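Local coordinates for TRAP dicarboxylate transporter, DctP subunit (Ochrobactrum anthropi, PDB 4P47), which probably captures a small organic acid, perhaps a dicarboxylate, in the periplasm and hands it to the membrane part of a TRAP transporter, at residues A[153-158]-A[225-230]; A[170-175]-A[210-215]. All blocks are in the same frame, centred on the assembly; numbering follows the deposited sequence.

Contact 1 of 2, residues A[153-158]-A[225-230]; sequences NLTNNR and EVQKYL
N156 and Y229 pair through their backbones where strand 141-156 runs out and strand 229-245 begins. They form an antiparallel hydrogen-bonded pair: N156 N gives to Y229 O at 3.0 Å, and Y229 N returns a bond of the same length to N156 O. One step inward, T155 and L230 make a non-hydrogen-bonded pair. N157 lengthens the link with its side chain. N157 CG stands anti to the backbone N (chi1 -156°), which brings N157 OD1 to K228 N for a weak bond of 2.9 Å. N156 OD1 accepts from R158 N in an Asx turn, at 2.8 Å, as the chain leaves the strand.

The polar centre is Q227. The Q227 chain folds back at chi2 (-79°) and crosses T155 at about a right angle, and Q227 OE1 takes the T155 hydroxyl, T155 OG1 to Q227 OE1 2.7 Å, on a lone pair in the carbonyl plane. NE2 gives a nearly straight bond to V226 O and another to D209 O, so the amide is held at both ends. A leucine here would probably leave the T155 hydroxyl without this acceptor and V226 O and D209 O without their side-chain donor.

Packing does the rest. L230 CD1 lies against T155 CG2 at 3.8 Å and also touches N153 CB. The Y229 ring turns an edge to the backbone of N157, and CE2 comes within 3.6 Å of R158 C.

Around this pairing, helix 216-220 packs on T155 and L230 through I218, helix 196-205 covers V226 and Q227, and strand 210-213 flanks strand 141-156, with Q211 NE2 also bonded to the T155 hydroxyl.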
loop_
_atom_site.group_PDB
_atom_site.type_symbol
_atom_site.label_atom_id
_atom_site.label_comp_id
_atom_site.label_asym_id
_atom_site.label_seq_id
_atom_site.Cartn_x
_atom_site.Cartn_y
_atom_site.Cartn_z
ATOM N N ASN A 153 -2.583 9.616 3.470
ATOM C CA ASN A 153 -3.255 10.750 4.090
ATOM C C ASN A 153 -2.757 12.070 3.489
ATOM O O ASN A 153 -1.963 12.073 2.540
ATOM C CB ASN A 153 -3.049 10.667 5.605
ATOM C CG ASN A 153 -3.733 9.446 6.210
ATOM O OD1 ASN A 153 -4.888 9.126 5.882
ATOM N ND2 ASN A 153 -3.035 8.756 7.091
ATOM N N LEU A 154 -3.220 13.193 4.017
ATOM C CA LEU A 154 -3.033 14.488 3.366
ATOM C C LEU A 154 -2.536 15.540 4.346
ATOM O O LEU A 154 -3.196 15.809 5.343
ATOM C CB LEU A 154 -4.384 14.941 2.804
ATOM C CG LEU A 154 -4.409 16.295 2.112
ATOM C CD1 LEU A 154 -3.554 16.315 0.864
ATOM C CD2 LEU A 154 -5.834 16.676 1.770
ATOM N N THR A 155 -1.395 16.155 4.037
ATOM C CA THR A 155 -0.946 17.307 4.804
ATOM C C THR A 155 -1.052 18.559 3.965
ATOM O O THR A 155 -1.037 18.506 2.751
ATOM C CB THR A 155 0.517 17.165 5.310
ATOM O OG1 THR A 155 1.451 17.176 4.208
ATOM C CG2 THR A 155 0.725 15.907 6.125
ATOM N N ASN A 156 -1.199 19.703 4.623
ATOM C CA ASN A 156 -1.045 20.983 3.967
ATOM C C ASN A 156 -0.652 22.047 4.998
ATOM O O ASN A 156 -0.601 21.785 6.206
ATOM C CB ASN A 156 -2.292 21.352 3.149
ATOM C CG ASN A 156 -3.357 22.033 3.968
ATOM O OD1 ASN A 156 -3.519 23.253 3.891
ATOM N ND2 ASN A 156 -4.089 21.270 4.738
ATOM N N ASN A 157 -0.328 23.241 4.503
ATOM C CA ASN A 157 0.097 24.327 5.385
ATOM C C ASN A 157 -0.836 25.517 5.340
ATOM O O ASN A 157 -0.528 26.529 5.945
ATOM C CB ASN A 157 1.511 24.793 5.066
ATOM C CG ASN A 157 2.167 25.458 6.255
ATOM O OD1 ASN A 157 2.093 24.950 7.366
ATOM N ND2 ASN A 157 2.809 26.612 6.024
ATOM N N ARG A 158 -1.974 25.405 4.666
ATOM C CA ARG A 158 -2.930 26.523 4.553
ATOM C C ARG A 158 -4.002 26.492 5.653
ATOM O O ARG A 158 -4.211 27.492 6.354
ATOM C CB ARG A 158 -3.643 26.505 3.201
ATOM C CG ARG A 158 -2.775 26.619 1.976
ATOM C CD ARG A 158 -2.447 28.054 1.646
ATOM N NE ARG A 158 -1.554 28.618 2.645
ATOM C CZ ARG A 158 -0.266 28.307 2.747
ATOM N NH1 ARG A 158 0.279 27.433 1.905
ATOM N NH2 ARG A 158 0.479 28.863 3.694
ATOM N N GLU A 225 7.997 20.153 9.834
ATOM C CA GLU A 225 8.666 21.453 9.951
ATOM C C GLU A 225 8.050 22.473 9.012
ATOM O O GLU A 225 8.252 23.684 9.177
ATOM C CB GLU A 225 10.170 21.335 9.635
ATOM C CG GLU A 225 10.930 20.416 10.573
ATOM C CD GLU A 225 12.414 20.277 10.251
ATOM O OE1 GLU A 225 12.864 20.792 9.211
ATOM O OE2 GLU A 225 13.146 19.638 11.042
ATOM N N VAL A 226 7.305 21.992 8.015
ATOM C CA VAL A 226 6.842 22.835 6.925
ATOM C C VAL A 226 5.356 22.638 6.591
ATOM O O VAL A 226 4.869 23.142 5.588
ATOM C CB VAL A 226 7.734 22.653 5.651
ATOM C CG1 VAL A 226 9.115 23.204 5.912
ATOM C CG2 VAL A 226 7.828 21.192 5.244
ATOM N N GLN A 227 4.665 21.870 7.439
ATOM C CA GLN A 227 3.238 21.591 7.322
ATOM C C GLN A 227 2.583 21.637 8.689
ATOM O O GLN A 227 2.980 20.913 9.580
ATOM C CB GLN A 227 3.017 20.191 6.755
ATOM C CG GLN A 227 3.618 19.937 5.378
ATOM C CD GLN A 227 2.773 20.500 4.259
ATOM O OE1 GLN A 227 1.946 19.787 3.681
ATOM N NE2 GLN A 227 2.991 21.762 3.909
ATOM N N LYS A 228 1.558 22.460 8.837
ATOM C CA LYS A 228 0.834 22.563 10.102
ATOM C C LYS A 228 -0.367 21.634 10.258
ATOM O O LYS A 228 -0.840 21.454 11.388
ATOM C CB LYS A 228 0.378 24.004 10.333
ATOM C CG LYS A 228 1.513 24.897 10.837
ATOM C CD LYS A 228 1.087 26.364 10.921
ATOM C CE LYS A 228 2.089 27.222 11.725
ATOM N NZ LYS A 228 3.455 27.209 11.137
ATOM N N TYR A 229 -0.830 21.042 9.147
ATOM C CA TYR A 229 -2.103 20.313 9.137
ATOM C C TYR A 229 -1.960 18.923 8.541
ATOM O O TYR A 229 -1.327 18.756 7.500
ATOM C CB TYR A 229 -3.162 21.107 8.359
ATOM C CG TYR A 229 -3.283 22.516 8.875
ATOM C CD1 TYR A 229 -3.840 22.761 10.123
ATOM C CD2 TYR A 229 -2.791 23.591 8.160
ATOM C CE1 TYR A 229 -3.913 24.038 10.640
ATOM C CE2 TYR A 229 -2.883 24.879 8.661
ATOM C CZ TYR A 229 -3.429 25.083 9.906
ATOM O OH TYR A 229 -3.520 26.375 10.418
ATOM N N LEU A 230 -2.575 17.947 9.191
ATOM C CA LEU A 230 -2.722 16.580 8.689
ATOM C C LEU A 230 -4.173 16.169 8.814
ATOM O O LEU A 230 -4.777 16.366 9.877
ATOM C CB LEU A 230 -1.869 15.597 9.529
ATOM C CG LEU A 230 -2.120 14.098 9.334
ATOM C CD1 LEU A 230 -1.842 13.665 7.888
ATOM C CD2 LEU A 230 -1.290 13.231 10.260
HETATM O O HOH W 1 -5.639 28.443 8.669
#

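Contact 2 of 2, residues A[170-175]-A[210-215]; sequences LKIRTL and GQENPN
Strands 171-173 and 210-213 run parallel, their short axes 37° apart and 4.3 Å at closest approach, with I172 beside G210 and R173 beside Q211. Three backbone bonds step along them: G210 N to K171 O, R173 N to G210 O at 2.9 Å, and E212 N to R173 O. R173 thus binds through both its N and its O.

On the face shared by I172 and G210, I172 CD1 rests 3.8 Å from G210 CA, and CG2 lies over the backbone of Q211. The CD1 methyl fills the place where a CB on G210 would stand. On the other face the CB atoms of R173 and Q211 meet at 4.1 Å.

Beyond the last backbone bond, a side chain takes over. With CG between the backbone N and the carbonyl carbon (chi1 64°), E212 bends across T174 at about a right angle, and OE2 receives L175 N at 3.0 Å, nearly straight. E212 CG also packs on T174 CG2, at 3.9 Å. The other oxygen, OE1, is held by a salt bridge to R152 and a bond from H235, partners that would probably stabilise the negative charge. R173 NH1 gives to a water at 2.8 Å, and the same water also lies close to E212 O, while NE is fixed by L194 O. N213 ND2 meets Q211 OE1 head-on at 2.8 Å, tying together two side chains of the same strand.

Between the two strands the chain passes through helix 178-186, strand 190-192 and helix 196-205. Strand 190-192 pairs in parallel with the far side of 171-173, so the order is 190-192, 171-173, 210-213: beta-alpha-beta crossovers building the alpha/beta core of one lobe, as in periplasmic binding proteins.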
loop_
_atom_site.group_PDB
_atom_site.type_symbol
_atom_site.label_atom_id
_atom_site.label_comp_id
_atom_site.label_asym_id
_atom_site.label_seq_id
_atom_site.Cartn_x
_atom_site.Cartn_y
_atom_site.Cartn_z
ATOM N N LEU A 170 -6.227 23.820 -3.401
ATOM C CA LEU A 170 -4.939 23.473 -2.818
ATOM C C LEU A 170 -4.022 22.843 -3.855
ATOM O O LEU A 170 -4.458 22.028 -4.670
ATOM C CB LEU A 170 -5.073 22.506 -1.651
ATOM C CG LEU A 170 -5.800 23.000 -0.406
ATOM C CD1 LEU A 170 -5.857 21.904 0.651
ATOM C CD2 LEU A 170 -5.134 24.246 0.149
ATOM N N LYS A 171 -2.746 23.216 -3.797
ATOM C CA LYS A 171 -1.717 22.661 -4.671
ATOM C C LYS A 171 -1.053 21.528 -3.904
ATOM O O LYS A 171 -0.253 21.761 -2.997
ATOM C CB LYS A 171 -0.709 23.746 -5.060
ATOM C CG LYS A 171 -1.346 24.853 -5.894
ATOM C CD LYS A 171 -0.414 26.039 -6.117
ATOM C CE LYS A 171 -1.000 27.040 -7.097
ATOM N NZ LYS A 171 -0.015 28.085 -7.488
ATOM N N ILE A 172 -1.429 20.303 -4.255
ATOM C CA ILE A 172 -1.020 19.117 -3.512
ATOM C C ILE A 172 -0.104 18.254 -4.369
ATOM O O ILE A 172 -0.479 17.855 -5.466
ATOM C CB ILE A 172 -2.247 18.270 -3.096
ATOM C CG1 ILE A 172 -3.239 19.109 -2.271
ATOM C CG2 ILE A 172 -1.794 17.015 -2.324
ATOM C CD1 ILE A 172 -2.691 19.692 -0.958
ATOM N N ARG A 173 1.107 17.983 -3.890
ATOM C CA ARG A 173 1.998 17.046 -4.576
ATOM C C ARG A 173 1.393 15.653 -4.443
ATOM O O ARG A 173 1.164 15.154 -3.329
ATOM C CB ARG A 173 3.398 17.069 -3.965
ATOM C CG ARG A 173 4.431 16.274 -4.742
ATOM C CD ARG A 173 4.456 14.790 -4.409
ATOM N NE ARG A 173 5.671 14.182 -4.939
ATOM C CZ ARG A 173 6.062 12.935 -4.702
ATOM N NH1 ARG A 173 5.337 12.148 -3.912
ATOM N NH2 ARG A 173 7.186 12.484 -5.249
ATOM N N THR A 174 1.094 15.035 -5.585
ATOM C CA THR A 174 0.497 13.704 -5.624
ATOM C C THR A 174 1.317 12.767 -6.491
ATOM O O THR A 174 2.032 13.198 -7.394
ATOM C CB THR A 174 -0.957 13.727 -6.207
ATOM O OG1 THR A 174 -0.938 13.982 -7.622
ATOM C CG2 THR A 174 -1.807 14.786 -5.538
ATOM N N LEU A 175 1.151 11.475 -6.278
ATOM C CA LEU A 175 1.574 10.512 -7.290
ATOM C C LEU A 175 0.855 10.837 -8.614
ATOM O O LEU A 175 -0.242 11.416 -8.647
ATOM C CB LEU A 175 1.321 9.064 -6.846
ATOM C CG LEU A 175 2.060 8.654 -5.573
ATOM C CD1 LEU A 175 1.800 7.190 -5.287
ATOM C CD2 LEU A 175 3.539 8.936 -5.711
ATOM N N GLY A 210 0.743 21.351 -0.007
ATOM C CA GLY A 210 0.631 20.109 0.736
ATOM C C GLY A 210 1.041 18.922 -0.099
ATOM O O GLY A 210 1.533 19.058 -1.225
ATOM N N GLN A 211 0.834 17.738 0.476
ATOM C CA GLN A 211 1.269 16.515 -0.171
ATOM C C GLN A 211 0.464 15.371 0.398
ATOM O O GLN A 211 -0.097 15.462 1.494
ATOM C CB GLN A 211 2.796 16.302 -0.016
ATOM C CG GLN A 211 3.267 16.191 1.419
ATOM C CD GLN A 211 3.155 14.791 1.987
ATOM O OE1 GLN A 211 3.535 13.811 1.337
ATOM N NE2 GLN A 211 2.656 14.684 3.209
ATOM N N GLU A 212 0.379 14.312 -0.385
ATOM C CA GLU A 212 -0.344 13.120 0.018
ATOM C C GLU A 212 0.607 11.922 0.049
ATOM O O GLU A 212 1.374 11.692 -0.881
ATOM C CB GLU A 212 -1.561 12.872 -0.909
ATOM C CG GLU A 212 -1.229 12.583 -2.380
ATOM C CD GLU A 212 -0.962 11.120 -2.671
ATOM O OE1 GLU A 212 -1.536 10.245 -1.957
ATOM O OE2 GLU A 212 -0.233 10.823 -3.643
ATOM N N ASN A 213 0.579 11.181 1.151
ATOM C CA ASN A 213 1.536 10.106 1.408
ATOM C C ASN A 213 1.142 9.425 2.714
ATOM O O ASN A 213 0.324 9.949 3.472
ATOM C CB ASN A 213 2.997 10.620 1.529
ATOM C CG ASN A 213 3.774 10.541 0.225
ATOM O OD1 ASN A 213 3.813 9.502 -0.434
ATOM N ND2 ASN A 213 4.416 11.640 -0.141
ATOM N N PRO A 214 1.769 8.282 3.007
ATOM C CA PRO A 214 1.598 7.703 4.349
ATOM C C PRO A 214 2.130 8.589 5.463
ATOM O O PRO A 214 2.906 9.518 5.237
ATOM C CB PRO A 214 2.378 6.386 4.277
ATOM C CG PRO A 214 2.471 6.073 2.801
ATOM C CD PRO A 214 2.616 7.430 2.156
ATOM N N ASN A 215 1.677 8.327 6.680
ATOM C CA ASN A 215 2.093 9.097 7.825
ATOM C C ASN A 215 3.598 9.043 8.085
ATOM O O ASN A 215 4.174 10.039 8.525
ATOM C CB ASN A 215 1.375 8.594 9.081
ATOM C CG ASN A 215 -0.108 8.871 9.069
ATOM O OD1 ASN A 215 -0.589 9.761 8.363
ATOM N ND2 ASN A 215 -0.850 8.076 9.840
HETATM O O HOH W 2 2.602 12.189 -3.265
#

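In the fold
The centres of contacts 1 and 2 lie about 9 Å apart in one mixed sheet, where strand 210-213 runs between 171-173, its parallel neighbour, and 141-156, its antiparallel one. Along the chain the order is 153-158, 170-175, 210-215, 225-230, so contact 2 forms wholly within the excursion that contact 1 closes. They touch directly: N153 probably bonds to N213 O through its backbone N and to N215 OD1 through ND2, while its OD1 accepts from R234 N, and Q227 OE1 packs on G210 CA. Parallel alpha/beta units are thereby joined to the long strands 141-156 and 229-245, which extend away through the sheet, consistent with the two-lobed build of this binding-protein family.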